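Local structure of foldase protein PrsA (Streptococcus pneumoniae, 5TVL) at residues D55-E60 with A84-S89; Q16-V21 with V260-F265. The protein probably assists the folding of secreted proteins outside the cell membrane, as a lipoprotein of the peptidyl-prolyl cis-trans isomerase class. All coordinates share one frame; numbering follows the deposited sequence.

Overall arrangement
Interaction 1 (55-60 with 84-89) joins helix 50-64 to helix 79-102, two helices that follow each other closely in the chain. Interaction 2 (16-21 with 260-265) joins helix 14-21 to the loop before helix 266-270. It brings the N-terminal region to the C-terminal one across 238 intervening residues, and those residues include interaction 1. The centres of the two contacts are 29 Å apart, and their nearest atoms about 16 Å. Helix 25-44 borders both. Interaction 1 has a bound glycerol at Glu60, probably from the crystallisation liquor. Interaction 2 lies against a second subunit.

Interaction 1. Residues D55-E60 with A84-S89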
ATOM      1  N   ASP A  55       1.675 -18.898 -17.370  1.00 51.79           N
ATOM      2  CA  ASP A  55       1.278 -19.230 -15.987  1.00 53.97           C
ATOM      3  C   ASP A  55       0.268 -18.229 -15.430  1.00 50.58           C
ATOM      4  O   ASP A  55      -0.726 -18.616 -14.812  1.00 51.12           O
ATOM      5  CB  ASP A  55       2.498 -19.279 -15.046  1.00 57.26           C
ATOM      6  CG  ASP A  55       3.451 -20.439 -15.346  1.00 61.00           C
ATOM      7  OD1 ASP A  55       3.143 -21.292 -16.210  1.00 57.36           O
ATOM      8  OD2 ASP A  55       4.525 -20.489 -14.706  1.00 62.11           O
ATOM      9  N   THR A  56       0.545 -16.945 -15.643  1.00 49.05           N
ATOM     10  CA  THR A  56      -0.313 -15.858 -15.170  1.00 46.87           C
ATOM     11  C   THR A  56      -1.705 -15.914 -15.798  1.00 41.13           C
ATOM     12  O   THR A  56      -2.705 -15.823 -15.091  1.00 37.86           O
ATOM     13  CB  THR A  56       0.327 -14.487 -15.475  1.00 49.25           C
ATOM     14  OG1 THR A  56       1.661 -14.461 -14.951  1.00 52.40           O
ATOM     15  CG2 THR A  56      -0.488 -13.338 -14.868  1.00 47.49           C
ATOM     16  N   ILE A  57      -1.759 -16.073 -17.117  1.00 40.17           N
ATOM     17  CA  ILE A  57      -3.033 -16.122 -17.842  1.00 40.65           C
ATOM     18  C   ILE A  57      -3.797 -17.429 -17.578  1.00 41.26           C
ATOM     19  O   ILE A  57      -5.029 -17.450 -17.649  1.00 45.03           O
ATOM     20  CB  ILE A  57      -2.835 -15.870 -19.362  1.00 42.37           C
ATOM     21  CG1 ILE A  57      -4.131 -15.362 -20.008  1.00 46.37           C
ATOM     22  CG2 ILE A  57      -2.309 -17.110 -20.078  1.00 42.55           C
ATOM     23  CD1 ILE A  57      -3.904 -14.627 -21.312  1.00 51.07           C
ATOM     24  N   ALA A  58      -3.066 -18.506 -17.280  1.00 38.17           N
ATOM     25  CA  ALA A  58      -3.676 -19.766 -16.845  1.00 39.02           C
ATOM     26  C   ALA A  58      -4.259 -19.631 -15.440  1.00 38.66           C
ATOM     27  O   ALA A  58      -5.381 -20.072 -15.188  1.00 39.32           O
ATOM     28  CB  ALA A  58      -2.663 -20.902 -16.889  1.00 41.53           C
ATOM     29  N   GLU A  59      -3.486 -19.035 -14.531  1.00 39.35           N
ATOM     30  CA  GLU A  59      -3.958 -18.707 -13.177  1.00 47.56           C
ATOM     31  C   GLU A  59      -5.191 -17.801 -13.248  1.00 43.95           C
ATOM     32  O   GLU A  59      -6.181 -18.025 -12.550  1.00 43.45           O
ATOM     33  CB  GLU A  59      -2.832 -18.032 -12.367  1.00 54.35           C
ATOM     34  CG  GLU A  59      -3.198 -17.519 -10.971  1.00 64.46           C
ATOM     35  CD  GLU A  59      -3.697 -18.601 -10.023  1.00 76.85           C
ATOM     36  OE1 GLU A  59      -3.334 -19.785 -10.199  1.00 96.06           O
ATOM     37  OE2 GLU A  59      -4.449 -18.264  -9.083  1.00 79.12           O
ATOM     38  N   GLU A  60      -5.117 -16.795 -14.114  1.00 41.02           N
ATOM     39  CA  GLU A  60      -6.196 -15.823 -14.299  1.00 42.22           C
ATOM     40  C   GLU A  60      -7.472 -16.486 -14.826  1.00 41.80           C
ATOM     41  O   GLU A  60      -8.568 -16.162 -14.377  1.00 38.69           O
ATOM     42  CB  GLU A  60      -5.734 -14.715 -15.247  1.00 41.37           C
ATOM     43  CG  GLU A  60      -6.522 -13.429 -15.161  1.00 47.23           C
ATOM     44  CD  GLU A  60      -5.928 -12.343 -16.038  1.00 53.00           C
ATOM     45  OE1 GLU A  60      -4.715 -12.065 -15.911  1.00 55.03           O
ATOM     46  OE2 GLU A  60      -6.663 -11.753 -16.855  1.00 51.53           O
ATOM     47  N   ALA A  84      -0.826 -10.194 -24.142  1.00 34.94           N
ATOM     48  CA  ALA A  84       0.126  -9.126 -24.476  1.00 34.85           C
ATOM     49  C   ALA A  84       0.249  -8.065 -23.375  1.00 35.40           C
ATOM     50  O   ALA A  84       1.344  -7.555 -23.124  1.00 39.11           O
ATOM     51  CB  ALA A  84      -0.263  -8.471 -25.790  1.00 34.78           C
ATOM     52  N   GLN A  85      -0.875  -7.722 -22.740  1.00 34.25           N
ATOM     53  CA  GLN A  85      -0.894  -6.779 -21.612  1.00 32.74           C
ATOM     54  C   GLN A  85      -0.132  -7.299 -20.391  1.00 32.64           C
ATOM     55  O   GLN A  85       0.608  -6.544 -19.760  1.00 31.78           O
ATOM     56  CB  GLN A  85      -2.336  -6.460 -21.209  1.00 33.55           C
ATOM     57  CG  GLN A  85      -2.481  -5.339 -20.190  1.00 34.08           C
ATOM     58  CD  GLN A  85      -3.928  -4.931 -19.987  1.00 36.11           C
ATOM     59  OE1 GLN A  85      -4.824  -5.780 -19.954  1.00 36.91           O
ATOM     60  NE2 GLN A  85      -4.166  -3.628 -19.852  1.00 37.49           N
ATOM     61  N   ILE A  86      -0.328  -8.577 -20.064  1.00 33.30           N
ATOM     62  CA  ILE A  86       0.381  -9.235 -18.958  1.00 33.46           C
ATOM     63  C   ILE A  86       1.891  -9.207 -19.213  1.00 34.12           C
ATOM     64  O   ILE A  86       2.668  -8.876 -18.320  1.00 32.89           O
ATOM     65  CB  ILE A  86      -0.081 -10.700 -18.758  1.00 34.53           C
ATOM     66  CG1 ILE A  86      -1.543 -10.746 -18.289  1.00 35.71           C
ATOM     67  CG2 ILE A  86       0.803 -11.419 -17.737  1.00 35.19           C
ATOM     68  CD1 ILE A  86      -2.209 -12.095 -18.481  1.00 37.08           C
ATOM     69  N   ARG A  87       2.283  -9.568 -20.433  1.00 35.72           N
ATOM     70  CA  ARG A  87       3.678  -9.490 -20.881  1.00 35.87           C
ATOM     71  C   ARG A  87       4.275  -8.084 -20.702  1.00 33.98           C
ATOM     72  O   ARG A  87       5.381  -7.945 -20.183  1.00 32.76           O
ATOM     73  CB  ARG A  87       3.783  -9.934 -22.346  1.00 38.37           C
ATOM     74  CG  ARG A  87       5.190  -9.933 -22.904  1.00 42.12           C
ATOM     75  CD  ARG A  87       5.276 -10.677 -24.222  1.00 47.32           C
ATOM     76  NE  ARG A  87       6.656 -10.709 -24.707  1.00 56.56           N
ATOM     77  CZ  ARG A  87       7.618 -11.520 -24.258  1.00 58.86           C
ATOM     78  NH1 ARG A  87       7.385 -12.417 -23.296  1.00 59.89           N
ATOM     79  NH2 ARG A  87       8.835 -11.436 -24.788  1.00 69.38           N
ATOM     80  N   THR A  88       3.531  -7.056 -21.115  1.00 32.41           N
ATOM     81  CA  THR A  88       3.967  -5.660 -20.965  1.00 31.57           C
ATOM     82  C   THR A  88       4.179  -5.287 -19.490  1.00 32.10           C
ATOM     83  O   THR A  88       5.196  -4.685 -19.139  1.00 32.14           O
ATOM     84  CB  THR A  88       2.946  -4.687 -21.594  1.00 30.67           C
ATOM     85  OG1 THR A  88       2.676  -5.077 -22.949  1.00 30.95           O
ATOM     86  CG2 THR A  88       3.466  -3.248 -21.571  1.00 30.74           C
ATOM     87  N   SER A  89       3.213  -5.654 -18.645  1.00 31.95           N
ATOM     88  CA  SER A  89       3.300  -5.460 -17.191  1.00 31.06           C
ATOM     89  C   SER A  89       4.559  -6.101 -16.607  1.00 31.14           C
ATOM     90  O   SER A  89       5.262  -5.484 -15.800  1.00 32.24           O
ATOM     91  CB  SER A  89       2.057  -6.034 -16.496  1.00 31.70           C
ATOM     92  OG  SER A  89       2.289  -6.240 -15.111  1.00 36.00           O
TER
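Ile86 is the residue of 84-89 that meets 55-60, touching Thr56, Ile57 and Glu60. Its two branches divide the work. CG2 of Ile86 packs on the methyl of Thr56, 3.7 Å from Thr56 CG2. CD1 of Ile86 lies 3.9 Å from Ile57 CB, and these two isoleucine side chains cross at about a right angle. The same CD1 is 3.6 Å from Glu60 OE1, where the aliphatic end runs alongside a carboxylate oxygen. No hydrogen bond links the two segments.

This is helix-helix packing within the largely helical part of PrsA, between two helices joined through helix 68-74. The segment axes approach to 10.4 Å at an angle of 125°, so the helices run in broadly opposite directions with a wide crossing. Only 156 Å² is buried, both sides summed.

The threonine methyl can face Ile86 because CG2 is anti to its backbone N, which leaves OG1 beside that N (chi1 -53°). OG1 is hydrogen-bonded to Glu52 O, one turn earlier, and to Lys90 NZ. Glu60 reaches across with an extended chain. Its carboxylate is held next to Ile86 by a salt bridge from OE1 to Arg82 and by hydrogen bonds from OE2 to Tyr68 OH and a bound glycerol, which satisfy both oxygens of this buried residue. Leu79 and Lys83, on the same helix as Ile86, also touch Ile57.

Interaction 2. Residues Q16-V21 with V260-F265; sequences QFYEQV and VKDQAF
Tyr18 reaches from helix 14-21 to the loop 260-265 and meets Asp262 and Phe265 there. The polar part is one hydrogen bond: Tyr18 OH donates to Asp262 OD2 at 2.6 Å. The hydroxyl comes from above the carboxylate, 70° out of its plane. The tyrosine ring and the carboxylate are almost perpendicular, 89° apart, with OD2 near the plane of the ring at its edge. Tyr18 holds CG anti to the backbone N (chi1 163°), which carries its ring out toward the loop, and the two side chains approach from opposite directions.

Asp262 also braces its own loop. Its OD1 accepts from Ala264 N at 3.1 Å through its anti lone pair, which makes an Asx turn where the short 3-10 segment 263-265 begins.

The aromatic part is an edge contact. The Tyr18 hydroxyl lies in the plane of the Phe265 ring, with Tyr18 OH 3.5 Å from Phe265 CE2. Apolar packing adds to it, with Tyr18 CE1 4.1 Å from Phe265 CZ.

The contact joins regions near the N and C termini beside a subunit interface. Phe265 packs on Gln28 and Leu31 of helix 25-44 and edge-to-face with Phe17 of the second subunit. Tyr18 touches Leu4 of that subunit, and Val260 pairs with one of its strands in an antiparallel sheet.

Asp262 OD2 thus takes the tyrosine hydroxyl, while OD1 accepts from Ala264 N and forms a salt bridge with Lys22, just after the helix. Lys22 also pairs with Glu19 OE1. It probably offsets the negative charge of both acids, whose Glu19 OE2 and Asp262 OD2 are 4.7 Å apart.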
ATOM      1  N   GLN A  16     -13.144   7.774 -40.811  1.00 45.23           N
ATOM      2  CA  GLN A  16     -14.159   8.629 -40.171  1.00 44.04           C
ATOM      3  C   GLN A  16     -14.411   8.261 -38.705  1.00 37.96           C
ATOM      4  O   GLN A  16     -14.569   9.145 -37.861  1.00 38.49           O
ATOM      5  CB  GLN A  16     -15.482   8.550 -40.931  1.00 47.98           C
ATOM      6  CG  GLN A  16     -15.485   9.283 -42.262  1.00 52.58           C
ATOM      7  CD  GLN A  16     -16.759   9.044 -43.054  1.00 50.42           C
ATOM      8  OE1 GLN A  16     -17.296   7.935 -43.072  1.00 47.35           O
ATOM      9  NE2 GLN A  16     -17.247  10.086 -43.714  1.00 52.18           N
ATOM     10  N   PHE A  17     -14.465   6.962 -38.420  1.00 34.83           N
ATOM     11  CA  PHE A  17     -14.555   6.471 -37.040  1.00 33.04           C
ATOM     12  C   PHE A  17     -13.304   6.813 -36.230  1.00 32.00           C
ATOM     13  O   PHE A  17     -13.415   7.257 -35.085  1.00 30.04           O
ATOM     14  CB  PHE A  17     -14.805   4.961 -36.991  1.00 31.81           C
ATOM     15  CG  PHE A  17     -14.615   4.368 -35.626  1.00 30.31           C
ATOM     16  CD1 PHE A  17     -15.468   4.716 -34.589  1.00 29.70           C
ATOM     17  CD2 PHE A  17     -13.569   3.485 -35.366  1.00 29.36           C
ATOM     18  CE1 PHE A  17     -15.296   4.183 -33.318  1.00 30.03           C
ATOM     19  CE2 PHE A  17     -13.396   2.944 -34.096  1.00 29.28           C
ATOM     20  CZ  PHE A  17     -14.258   3.294 -33.071  1.00 28.86           C
ATOM     21  N   TYR A  18     -12.127   6.593 -36.818  1.00 32.85           N
ATOM     22  CA  TYR A  18     -10.874   7.022 -36.192  1.00 33.49           C
ATOM     23  C   TYR A  18     -10.906   8.519 -35.848  1.00 34.39           C
ATOM     24  O   TYR A  18     -10.604   8.905 -34.714  1.00 36.20           O
ATOM     25  CB  TYR A  18      -9.640   6.721 -37.058  1.00 34.11           C
ATOM     26  CG  TYR A  18      -8.442   7.528 -36.597  1.00 33.81           C
ATOM     27  CD1 TYR A  18      -7.852   7.280 -35.353  1.00 32.60           C
ATOM     28  CD2 TYR A  18      -7.946   8.588 -37.360  1.00 34.94           C
ATOM     29  CE1 TYR A  18      -6.779   8.040 -34.905  1.00 32.87           C
ATOM     30  CE2 TYR A  18      -6.871   9.349 -36.918  1.00 35.56           C
ATOM     31  CZ  TYR A  18      -6.295   9.072 -35.692  1.00 33.74           C
ATOM     32  OH  TYR A  18      -5.240   9.822 -35.251  1.00 34.47           O
ATOM     33  N   GLU A  19     -11.271   9.350 -36.823  1.00 34.73           N
ATOM     34  CA  GLU A  19     -11.286  10.807 -36.626  1.00 36.47           C
ATOM     35  C   GLU A  19     -12.204  11.285 -35.493  1.00 35.44           C
ATOM     36  O   GLU A  19     -11.992  12.373 -34.972  1.00 35.05           O
ATOM     37  CB  GLU A  19     -11.622  11.540 -37.934  1.00 40.09           C
ATOM     38  CG  GLU A  19     -10.462  11.608 -38.925  1.00 43.09           C
ATOM     39  CD  GLU A  19      -9.270  12.411 -38.425  1.00 45.33           C
ATOM     40  OE1 GLU A  19      -9.443  13.281 -37.545  1.00 46.42           O
ATOM     41  OE2 GLU A  19      -8.149  12.159 -38.917  1.00 47.60           O
ATOM     42  N   GLN A  20     -13.204  10.478 -35.123  1.00 36.47           N
ATOM     43  CA  GLN A  20     -14.045  10.732 -33.945  1.00 38.35           C
ATOM     44  C   GLN A  20     -13.531  10.041 -32.681  1.00 36.22           C
ATOM     45  O   GLN A  20     -13.460  10.672 -31.623  1.00 38.85           O
ATOM     46  CB  GLN A  20     -15.489  10.293 -34.211  1.00 41.77           C
ATOM     47  CG  GLN A  20     -16.183  11.058 -35.331  1.00 45.39           C
ATOM     48  CD  GLN A  20     -16.377  12.529 -35.011  1.00 48.62           C
ATOM     49  OE1 GLN A  20     -16.879  12.881 -33.942  1.00 48.58           O
ATOM     50  NE2 GLN A  20     -15.979  13.397 -35.938  1.00 52.23           N
ATOM     51  N   VAL A  21     -13.177   8.759 -32.789  1.00 33.11           N
ATOM     52  CA  VAL A  21     -12.733   7.962 -31.623  1.00 32.26           C
ATOM     53  C   VAL A  21     -11.422   8.445 -30.985  1.00 31.89           C
ATOM     54  O   VAL A  21     -11.199   8.219 -29.793  1.00 30.23           O
ATOM     55  CB  VAL A  21     -12.614   6.445 -31.954  1.00 30.86           C
ATOM     56  CG1 VAL A  21     -11.275   6.099 -32.595  1.00 29.80           C
ATOM     57  CG2 VAL A  21     -12.818   5.599 -30.707  1.00 30.88           C
ATOM     58  N   VAL A 260       4.786  12.240 -31.534  1.00 62.25           N
ATOM     59  CA  VAL A 260       3.333  12.092 -31.624  1.00 61.72           C
ATOM     60  C   VAL A 260       2.858  12.882 -32.847  1.00 64.84           C
ATOM     61  O   VAL A 260       2.882  14.114 -32.843  1.00 64.70           O
ATOM     62  CB  VAL A 260       2.619  12.586 -30.337  1.00 58.74           C
ATOM     63  CG1 VAL A 260       1.105  12.425 -30.457  1.00 58.09           C
ATOM     64  CG2 VAL A 260       3.141  11.844 -29.111  1.00 55.38           C
ATOM     65  N   LYS A 261       2.433  12.162 -33.887  1.00 67.84           N
ATOM     66  CA  LYS A 261       2.065  12.776 -35.167  1.00 72.22           C
ATOM     67  C   LYS A 261       0.729  13.513 -35.071  1.00 73.54           C
ATOM     68  O   LYS A 261       0.636  14.685 -35.446  1.00 80.13           O
ATOM     69  CB  LYS A 261       1.989  11.721 -36.282  1.00 74.11           C
ATOM     70  CG  LYS A 261       3.284  10.961 -36.551  1.00 74.47           C
ATOM     71  CD  LYS A 261       4.298  11.795 -37.320  1.00 79.21           C
ATOM     72  CE  LYS A 261       5.481  10.943 -37.758  1.00 80.84           C
ATOM     73  NZ  LYS A 261       6.553  11.745 -38.408  1.00 82.42           N
ATOM     74  N   ASP A 262      -0.292  12.821 -34.564  1.00 68.72           N
ATOM     75  CA  ASP A 262      -1.646  13.371 -34.457  1.00 67.86           C
ATOM     76  C   ASP A 262      -1.808  14.177 -33.165  1.00 66.87           C
ATOM     77  O   ASP A 262      -1.540  13.671 -32.079  1.00 64.36           O
ATOM     78  CB  ASP A 262      -2.675  12.238 -34.520  1.00 67.25           C
ATOM     79  CG  ASP A 262      -4.074  12.726 -34.852  1.00 70.02           C
ATOM     80  OD1 ASP A 262      -4.643  13.519 -34.071  1.00 71.80           O
ATOM     81  OD2 ASP A 262      -4.618  12.294 -35.891  1.00 71.92           O
ATOM     82  N   GLN A 263      -2.272  15.420 -33.299  1.00 71.18           N
ATOM     83  CA  GLN A 263      -2.383  16.368 -32.179  1.00 74.29           C
ATOM     84  C   GLN A 263      -3.353  15.924 -31.073  1.00 73.45           C
ATOM     85  O   GLN A 263      -3.181  16.303 -29.913  1.00 71.34           O
ATOM     86  CB  GLN A 263      -2.786  17.759 -32.715  1.00 80.92           C
ATOM     87  CG  GLN A 263      -2.871  18.889 -31.687  1.00 83.61           C
ATOM     88  CD  GLN A 263      -1.583  19.095 -30.903  1.00 88.04           C
ATOM     89  OE1 GLN A 263      -0.483  18.903 -31.427  1.00 90.78           O
ATOM     90  NE2 GLN A 263      -1.715  19.492 -29.639  1.00 90.21           N
ATOM     91  N   ALA A 264      -4.362  15.128 -31.432  1.00 61.58           N
ATOM     92  CA  ALA A 264      -5.354  14.620 -30.474  1.00 58.77           C
ATOM     93  C   ALA A 264      -4.750  13.865 -29.284  1.00 54.67           C
ATOM     94  O   ALA A 264      -5.285  13.939 -28.177  1.00 52.39           O
ATOM     95  CB  ALA A 264      -6.368  13.733 -31.188  1.00 60.63           C
ATOM     96  N   PHE A 265      -3.646  13.152 -29.514  1.00 50.25           N
ATOM     97  CA  PHE A 265      -2.992  12.361 -28.463  1.00 47.85           C
ATOM     98  C   PHE A 265      -1.883  13.090 -27.691  1.00 49.98           C
ATOM     99  O   PHE A 265      -1.341  12.528 -26.744  1.00 51.30           O
ATOM    100  CB  PHE A 265      -2.439  11.064 -29.059  1.00 45.17           C
ATOM    101  CG  PHE A 265      -3.472  10.247 -29.778  1.00 43.38           C
ATOM    102  CD1 PHE A 265      -4.326   9.400 -29.076  1.00 41.60           C
ATOM    103  CD2 PHE A 265      -3.602  10.330 -31.156  1.00 44.20           C
ATOM    104  CE1 PHE A 265      -5.288   8.650 -29.743  1.00 42.01           C
ATOM    105  CE2 PHE A 265      -4.561   9.583 -31.828  1.00 45.22           C
ATOM    106  CZ  PHE A 265      -5.407   8.743 -31.121  1.00 43.18           C
TER